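Local coordinates for protein killer cell lectin-like receptor 3 (PDB 3C8J) that serves on mouse natural killer cells as a disulfide-linked homodimeric receptor of C-type lectin fold that recognises class I MHC molecules, at residues E119-D122 with E123-L127; L140-K144 with K145-W149; D160-I163 with K164-F168. The protein carries 4 engineered substitutions. All blocks are in the same frame, centred on the assembly; numbering follows the deposited sequence.

Contact 1. Residues E119-D122 with E123-L127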
# COMPACT_ATOMS: atom_id res chain seq x y z
N GLU A 119 -8.24 12.18 2.23
CA GLU A 119 -9.35 11.98 3.15
C GLU A 119 -9.08 12.49 4.55
O GLU A 119 -9.93 13.15 5.16
CB GLU A 119 -9.79 10.52 3.21
CG GLU A 119 -10.28 9.94 1.90
CD GLU A 119 -11.57 10.59 1.37
OE1 GLU A 119 -12.14 11.50 2.04
OE2 GLU A 119 -12.01 10.17 0.27
N ASP A 120 -7.90 12.18 5.07
CA ASP A 120 -7.54 12.56 6.43
C ASP A 120 -6.04 12.83 6.61
O ASP A 120 -5.25 12.66 5.67
CB ASP A 120 -8.06 11.53 7.45
CG ASP A 120 -7.72 10.11 7.09
OD1 ASP A 120 -6.92 9.88 6.17
OD2 ASP A 120 -8.24 9.21 7.75
N GLU A 121 -5.69 13.28 7.82
CA GLU A 121 -4.32 13.63 8.18
C GLU A 121 -3.39 12.43 8.15
O GLU A 121 -2.18 12.60 7.98
CB GLU A 121 -4.26 14.29 9.56
CG GLU A 121 -4.57 15.78 9.57
CD GLU A 121 -3.64 16.57 10.49
OE1 GLU A 121 -2.39 16.41 10.36
OE2 GLU A 121 -4.15 17.34 11.34
N ASP A 122 -3.93 11.24 8.34
CA ASP A 122 -3.13 10.02 8.27
C ASP A 122 -2.64 9.79 6.84
O ASP A 122 -1.45 9.50 6.62
CB ASP A 122 -3.93 8.80 8.74
CG ASP A 122 -4.11 8.77 10.26
OD1 ASP A 122 -4.78 7.82 10.75
OD2 ASP A 122 -3.59 9.68 10.96
N GLU A 123 -3.56 9.93 5.89
CA GLU A 123 -3.24 9.82 4.49
C GLU A 123 -2.30 10.94 4.05
O GLU A 123 -1.30 10.67 3.39
CB GLU A 123 -4.49 9.80 3.63
CG GLU A 123 -4.16 9.61 2.16
CD GLU A 123 -5.36 9.58 1.25
OE1 GLU A 123 -5.24 8.92 0.20
OE2 GLU A 123 -6.40 10.21 1.56
N LEU A 124 -2.60 12.18 4.42
CA LEU A 124 -1.69 13.29 4.11
C LEU A 124 -0.24 12.98 4.54
O LEU A 124 0.69 13.03 3.72
CB LEU A 124 -2.16 14.62 4.74
CG LEU A 124 -1.17 15.81 4.74
CD1 LEU A 124 -0.58 16.11 3.37
CD2 LEU A 124 -1.81 17.05 5.29
N LYS A 125 -0.06 12.64 5.81
CA LYS A 125 1.25 12.32 6.35
C LYS A 125 1.87 11.12 5.67
O LYS A 125 3.07 11.14 5.38
CB LYS A 125 1.18 12.10 7.86
CG LYS A 125 0.81 13.38 8.60
CD LYS A 125 1.25 13.36 10.05
CE LYS A 125 0.50 14.41 10.83
NZ LYS A 125 0.53 14.11 12.28
N PHE A 126 1.08 10.11 5.33
CA PHE A 126 1.68 9.02 4.60
C PHE A 126 2.28 9.53 3.28
O PHE A 126 3.39 9.17 2.92
CB PHE A 126 0.69 7.91 4.29
CG PHE A 126 1.12 7.06 3.13
CD1 PHE A 126 2.12 6.12 3.28
CD2 PHE A 126 0.56 7.24 1.88
CE1 PHE A 126 2.55 5.35 2.21
CE2 PHE A 126 0.99 6.46 0.80
CZ PHE A 126 1.99 5.53 0.96
N LEU A 127 1.54 10.35 2.57
CA LEU A 127 2.02 10.87 1.29
C LEU A 127 3.30 11.68 1.43
O LEU A 127 4.26 11.46 0.67
CB LEU A 127 0.95 11.70 0.62
CG LEU A 127 -0.21 10.84 0.13
CD1 LEU A 127 -1.39 11.71 -0.20
CD2 LEU A 127 0.22 9.98 -1.09
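The carboxylate of Glu123 reaches back along the start of the helix and takes the backbone N-H of Glu119, with OE2 2.8 Å from Glu119 N in a nearly straight bond (171°) that meets the oxygen almost along its C-O direction. An extended chain makes this possible: CG of Glu123 stands anti to its own backbone N (chi1 -177°) and chi2 is also anti. Its other oxygen, OE1, is held by Lys90 and the hydroxyl of Tyr92, so both oxygens of this buried carboxylate are engaged, which probably favours its charged form.

In return, the N-cap residue Asp120 turns OD1 to Glu123 N, a weak capping bond of 3.4 Å. The two carboxylates stand almost perpendicular, at 89°. Behind this cap the helical bonds begin, Leu124 N to Asp120 O at 3.0 Å and Lys125 N to Glu121 O at the same length. On the outer side, Glu121 OE1 lies 4.2 Å from Lys125 NZ, opposite charges too far apart for a salt bridge.

Inward, Leu124 and Leu127 pack on Leu176 of strand 173-176, while Phe126 stacks with Tyr87 and touches Tyr92, setting helix 121-130 of the C-type lectin fold against strands 82-88 and 90-96.

Contact 2. Residues L140-K144 with K145-W149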
# COMPACT_ATOMS: atom_id res chain seq x y z
N LEU A 140 -7.38 19.78 -5.13
CA LEU A 140 -8.05 20.81 -4.37
C LEU A 140 -7.78 22.16 -5.02
O LEU A 140 -6.64 22.64 -5.04
CB LEU A 140 -7.59 20.80 -2.91
CG LEU A 140 -8.17 21.89 -1.99
CD1 LEU A 140 -9.64 21.71 -1.85
CD2 LEU A 140 -7.51 21.82 -0.62
N SER A 141 -8.85 22.75 -5.56
CA SER A 141 -8.75 24.01 -6.31
C SER A 141 -9.82 24.99 -5.89
O SER A 141 -10.84 24.61 -5.32
CB SER A 141 -8.86 23.73 -7.80
OG SER A 141 -10.07 23.06 -8.11
N TYR A 142 -9.58 26.27 -6.20
CA TYR A 142 -10.51 27.37 -5.93
C TYR A 142 -11.59 27.43 -7.00
O TYR A 142 -11.28 27.50 -8.19
CB TYR A 142 -9.74 28.69 -5.89
CG TYR A 142 -10.52 29.86 -5.34
CD1 TYR A 142 -10.53 30.15 -3.98
CD2 TYR A 142 -11.24 30.70 -6.20
CE1 TYR A 142 -11.24 31.23 -3.47
CE2 TYR A 142 -11.97 31.79 -5.70
CZ TYR A 142 -11.96 32.05 -4.34
OH TYR A 142 -12.67 33.11 -3.84
N ASP A 143 -12.85 27.39 -6.58
CA ASP A 143 -13.99 27.52 -7.48
C ASP A 143 -14.23 29.00 -7.78
O ASP A 143 -14.70 29.74 -6.91
CB ASP A 143 -15.24 26.90 -6.85
CG ASP A 143 -16.40 26.76 -7.83
OD1 ASP A 143 -16.86 25.61 -8.00
OD2 ASP A 143 -16.86 27.77 -8.41
N LYS A 144 -13.91 29.42 -9.00
CA LYS A 144 -14.03 30.82 -9.38
C LYS A 144 -15.48 31.28 -9.38
O LYS A 144 -15.76 32.42 -9.02
CB LYS A 144 -13.36 31.09 -10.73
CG LYS A 144 -11.89 30.63 -10.78
CD LYS A 144 -11.10 31.28 -11.91
CE LYS A 144 -9.64 30.80 -11.92
NZ LYS A 144 -8.79 31.65 -12.82
N LYS A 145 -16.39 30.37 -9.73
CA LYS A 145 -17.82 30.71 -9.85
C LYS A 145 -18.53 30.74 -8.49
O LYS A 145 -19.52 31.45 -8.33
CB LYS A 145 -18.55 29.76 -10.80
CG LYS A 145 -17.74 29.31 -12.02
CD LYS A 145 -18.53 28.39 -12.96
CE LYS A 145 -19.24 29.15 -14.06
NZ LYS A 145 -20.45 29.84 -13.57
N LYS A 146 -18.02 29.96 -7.53
CA LYS A 146 -18.65 29.83 -6.22
C LYS A 146 -17.94 30.61 -5.10
O LYS A 146 -18.55 30.89 -4.06
CB LYS A 146 -18.78 28.36 -5.82
CG LYS A 146 -20.01 27.68 -6.39
CD LYS A 146 -20.07 26.21 -6.03
CE LYS A 146 -21.47 25.64 -6.25
NZ LYS A 146 -21.44 24.14 -6.17
N LYS A 147 -16.68 30.96 -5.33
CA LYS A 147 -15.81 31.58 -4.31
C LYS A 147 -15.62 30.66 -3.09
O LYS A 147 -15.83 31.04 -1.94
CB LYS A 147 -16.29 33.00 -3.92
CG LYS A 147 -15.97 34.08 -4.95
CD LYS A 147 -15.83 35.46 -4.32
CE LYS A 147 -15.52 36.52 -5.39
NZ LYS A 147 -15.54 37.94 -4.88
N GLU A 148 -15.23 29.42 -3.38
CA GLU A 148 -14.96 28.42 -2.35
C GLU A 148 -13.92 27.42 -2.83
O GLU A 148 -13.73 27.24 -4.03
CB GLU A 148 -16.24 27.68 -1.97
CG GLU A 148 -17.14 28.42 -1.02
CD GLU A 148 -18.28 27.56 -0.55
OE1 GLU A 148 -19.41 28.11 -0.43
OE2 GLU A 148 -18.06 26.35 -0.31
N TRP A 149 -13.26 26.76 -1.88
CA TRP A 149 -12.33 25.68 -2.22
C TRP A 149 -13.11 24.41 -2.50
O TRP A 149 -14.21 24.23 -1.98
CB TRP A 149 -11.26 25.52 -1.13
CG TRP A 149 -10.35 26.72 -1.15
CD1 TRP A 149 -10.56 27.92 -0.53
CD2 TRP A 149 -9.14 26.85 -1.90
NE1 TRP A 149 -9.53 28.78 -0.83
CE2 TRP A 149 -8.64 28.15 -1.66
CE3 TRP A 149 -8.40 25.99 -2.74
CZ2 TRP A 149 -7.45 28.62 -2.23
CZ3 TRP A 149 -7.22 26.45 -3.30
CH2 TRP A 149 -6.76 27.77 -3.04
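Tyr142 and Trp149 face each other as a non-hydrogen-bonded antiparallel pair near the end of the beta hairpin formed by strands 136-143 and 148-151, whose turn carries a G1 beta bulge: Lys147 and Glu148 both lie opposite Asp143. Lys147 has the positive phi (61°) usual for the first bulge position.

The aromatic contact is T-shaped. The Tyr142 ring presents an edge to the face of the Trp149 indole, the planes of the two rings inclined at 83°. CD1 of Tyr142 makes the approach, 3.6 Å from Trp149 NE1. A CH-pi contact adds to it, since CB of Tyr142 sits squarely over the six-membered ring of Trp149, 4.1 Å from its centroid. With CG of Trp149 beside its backbone N, the indole leans across the neighbouring strand, where CE3 also meets CG of Leu140. Phe168 makes a further edge-to-face contact with this indole, and Val174 of strand 173-176 touches both Leu140 and Trp149. At its far end the phenol runs alongside Lys147, its OH against the lysine CA and CG.

The polar interactions gather on Asp143. Its backbone N donates to Glu148 O at 2.7 Å, nearly straight, and its carbonyl O accepts from Lys147 N in a bent bond of 2.8 Å, with the donor tilted from the carbonyl plane. Lysines occupy four successive positions, 144 to 147, around this turn, and the Asp143 carboxylate lies near Lys145 and Lys146 without a salt bridge to either. That carboxylate folds inward over the turn, its CG anti to the backbone N (chi1 -169°), and Lys146 N donates to Asp143 OD2 in a bent bond of 2.6 Å, coming from above the carboxylate plane.

Contact 3. Residues D160-I163 with K164-F168. Engineered in segment 164-168: Lys164 (natural residue Arg).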
# COMPACT_ATOMS: atom_id res chain seq x y z
N ASP A 160 -10.58 19.44 5.77
CA ASP A 160 -11.25 20.72 5.56
C ASP A 160 -11.16 21.62 6.79
O ASP A 160 -10.83 22.80 6.66
CB ASP A 160 -12.72 20.54 5.11
CG ASP A 160 -12.84 19.93 3.71
OD1 ASP A 160 -11.91 20.05 2.89
OD2 ASP A 160 -13.89 19.32 3.42
N MET A 161 -11.43 21.04 7.96
CA MET A 161 -11.32 21.75 9.24
C MET A 161 -9.98 22.47 9.39
O MET A 161 -9.93 23.68 9.63
CB MET A 161 -11.55 20.81 10.42
CG MET A 161 -13.00 20.74 10.87
SD MET A 161 -13.14 21.27 12.58
CE MET A 161 -14.89 21.76 12.70
N LYS A 162 -8.90 21.70 9.23
CA LYS A 162 -7.54 22.21 9.27
C LYS A 162 -7.27 23.18 8.11
O LYS A 162 -6.71 24.26 8.31
CB LYS A 162 -6.55 21.04 9.27
CG LYS A 162 -5.07 21.41 9.17
CD LYS A 162 -4.24 20.21 8.68
CE LYS A 162 -2.86 20.63 8.17
NZ LYS A 162 -1.94 19.48 8.13
N ILE A 163 -7.70 22.79 6.91
CA ILE A 163 -7.51 23.59 5.70
C ILE A 163 -8.14 24.98 5.77
O ILE A 163 -7.49 25.98 5.45
CB ILE A 163 -7.99 22.81 4.44
CG1 ILE A 163 -6.89 21.85 3.96
CG2 ILE A 163 -8.40 23.75 3.32
CD1 ILE A 163 -7.35 20.74 3.01
N LYS A 164 -9.39 25.07 6.21
CA LYS A 164 -10.04 26.37 6.31
C LYS A 164 -9.39 27.25 7.38
O LYS A 164 -9.48 28.49 7.31
CB LYS A 164 -11.56 26.23 6.50
CG LYS A 164 -12.02 25.64 7.84
CD LYS A 164 -13.52 25.82 7.99
CE LYS A 164 -13.98 25.62 9.44
NZ LYS A 164 -15.40 26.04 9.62
N LYS A 165 -8.73 26.63 8.35
CA LYS A 165 -7.96 27.38 9.34
C LYS A 165 -6.56 27.71 8.82
O LYS A 165 -5.78 28.40 9.49
CB LYS A 165 -7.92 26.65 10.69
CG LYS A 165 -7.57 27.57 11.87
CD LYS A 165 -7.98 27.01 13.21
CE LYS A 165 -7.68 28.03 14.30
NZ LYS A 165 -8.45 27.80 15.55
N MET A 166 -6.24 27.24 7.62
CA MET A 166 -4.95 27.53 7.00
C MET A 166 -4.95 28.79 6.14
O MET A 166 -3.91 29.13 5.57
CB MET A 166 -4.49 26.35 6.17
CG MET A 166 -3.78 25.30 6.97
SD MET A 166 -2.75 24.33 5.88
CE MET A 166 -1.43 23.94 7.02
N ASN A 167 -6.10 29.45 6.04
CA ASN A 167 -6.26 30.75 5.36
C ASN A 167 -5.55 30.86 4.02
O ASN A 167 -4.61 31.66 3.87
CB ASN A 167 -5.80 31.90 6.26
CG ASN A 167 -6.80 32.22 7.33
OD1 ASN A 167 -7.88 32.75 7.06
ND2 ASN A 167 -6.43 31.94 8.57
N PHE A 168 -5.98 30.05 3.05
CA PHE A 168 -5.43 30.13 1.70
C PHE A 168 -5.89 31.41 1.00
O PHE A 168 -7.09 31.65 0.86
CB PHE A 168 -5.81 28.90 0.87
CG PHE A 168 -5.10 27.63 1.29
CD1 PHE A 168 -3.86 27.67 1.94
CD2 PHE A 168 -5.67 26.38 1.00
CE1 PHE A 168 -3.22 26.49 2.33
CE2 PHE A 168 -5.03 25.19 1.38
CZ PHE A 168 -3.81 25.25 2.04
O HOH W 1 -7.80 28.05 4.05
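Ile163 and Phe168 form the inward side of this turn, with CG2 of the isoleucine 4.1 Å from CE2 of the phenyl ring, the two side chains running at a slant to one another. CG2 is the branch of Ile163 anti to its backbone N and beside the carbonyl carbon, which sends it along the chain toward the ring. Ile181 of strand 181-184 packs against Ile163, Met166 and Phe168 alike, and Phe168 also touches Asp183, so this side of the turn rests on that strand, with Ile163 buried and Met166 and Phe168 still partly exposed.

The backbone between these two residues unwinds the short helix 160-164. Lys164 N still gives a regular helical bond to Asp160 O, 2.7 Å long and close to linear at 171°. One residue on, Lys165 N makes only weak bonds, to Met161 O and to Lys162 O. Met166 N then donates to Ile163 O at 2.8 Å, three residues back, as in a 3-10 turn, coming from well above the carbonyl plane. Beyond the helix, Asn167 is the first residue to leave helical backbone angles (phi 43°), and the chain turns there toward Phe168. A water links the two ends, donating to Ile163 O and accepting from Phe168 N; Ile163 O thus accepts from both Met166 N and the water. Residues 161-168, on both sides of the turn, fall in a region implicated in MHC class I binding.

On the flank, Lys162 and Met166 run side by side in the same direction, CE of Lys162 3.8 Å from CE of Met166, while the ammonium group of Lys162 is drawn weakly toward Glu121. Lys164 and Lys165 make up the looser, exposed side. Lys164, an engineered residue that replaces arginine, has CG between its backbone N and carbonyl carbon (chi1 68°), close to Asp160 O and Met161 O, and the rest of its chain extends away from the turn.

All three contacts are local and follow one another along the chain, none nested in or crossing another. Contact 1 opens helix 121-130, after which the chain enters strand 136-143. Contact 2 closes the hairpin from that strand into 148-151, its centre about 22 Å from that of contact 1 and without touching it. Contact 3 ends helix 160-164 and begins the loop to strand 173-176. It bridges the other two: Lys162 rests its NZ near Leu124 and Glu121 of contact 1, while Ile163 meets Leu140 and Phe168 packs on Trp149 of contact 2. The region implicated in MHC class I binding, helix end and loop together, thus touches both helix 121-130 and the hairpin.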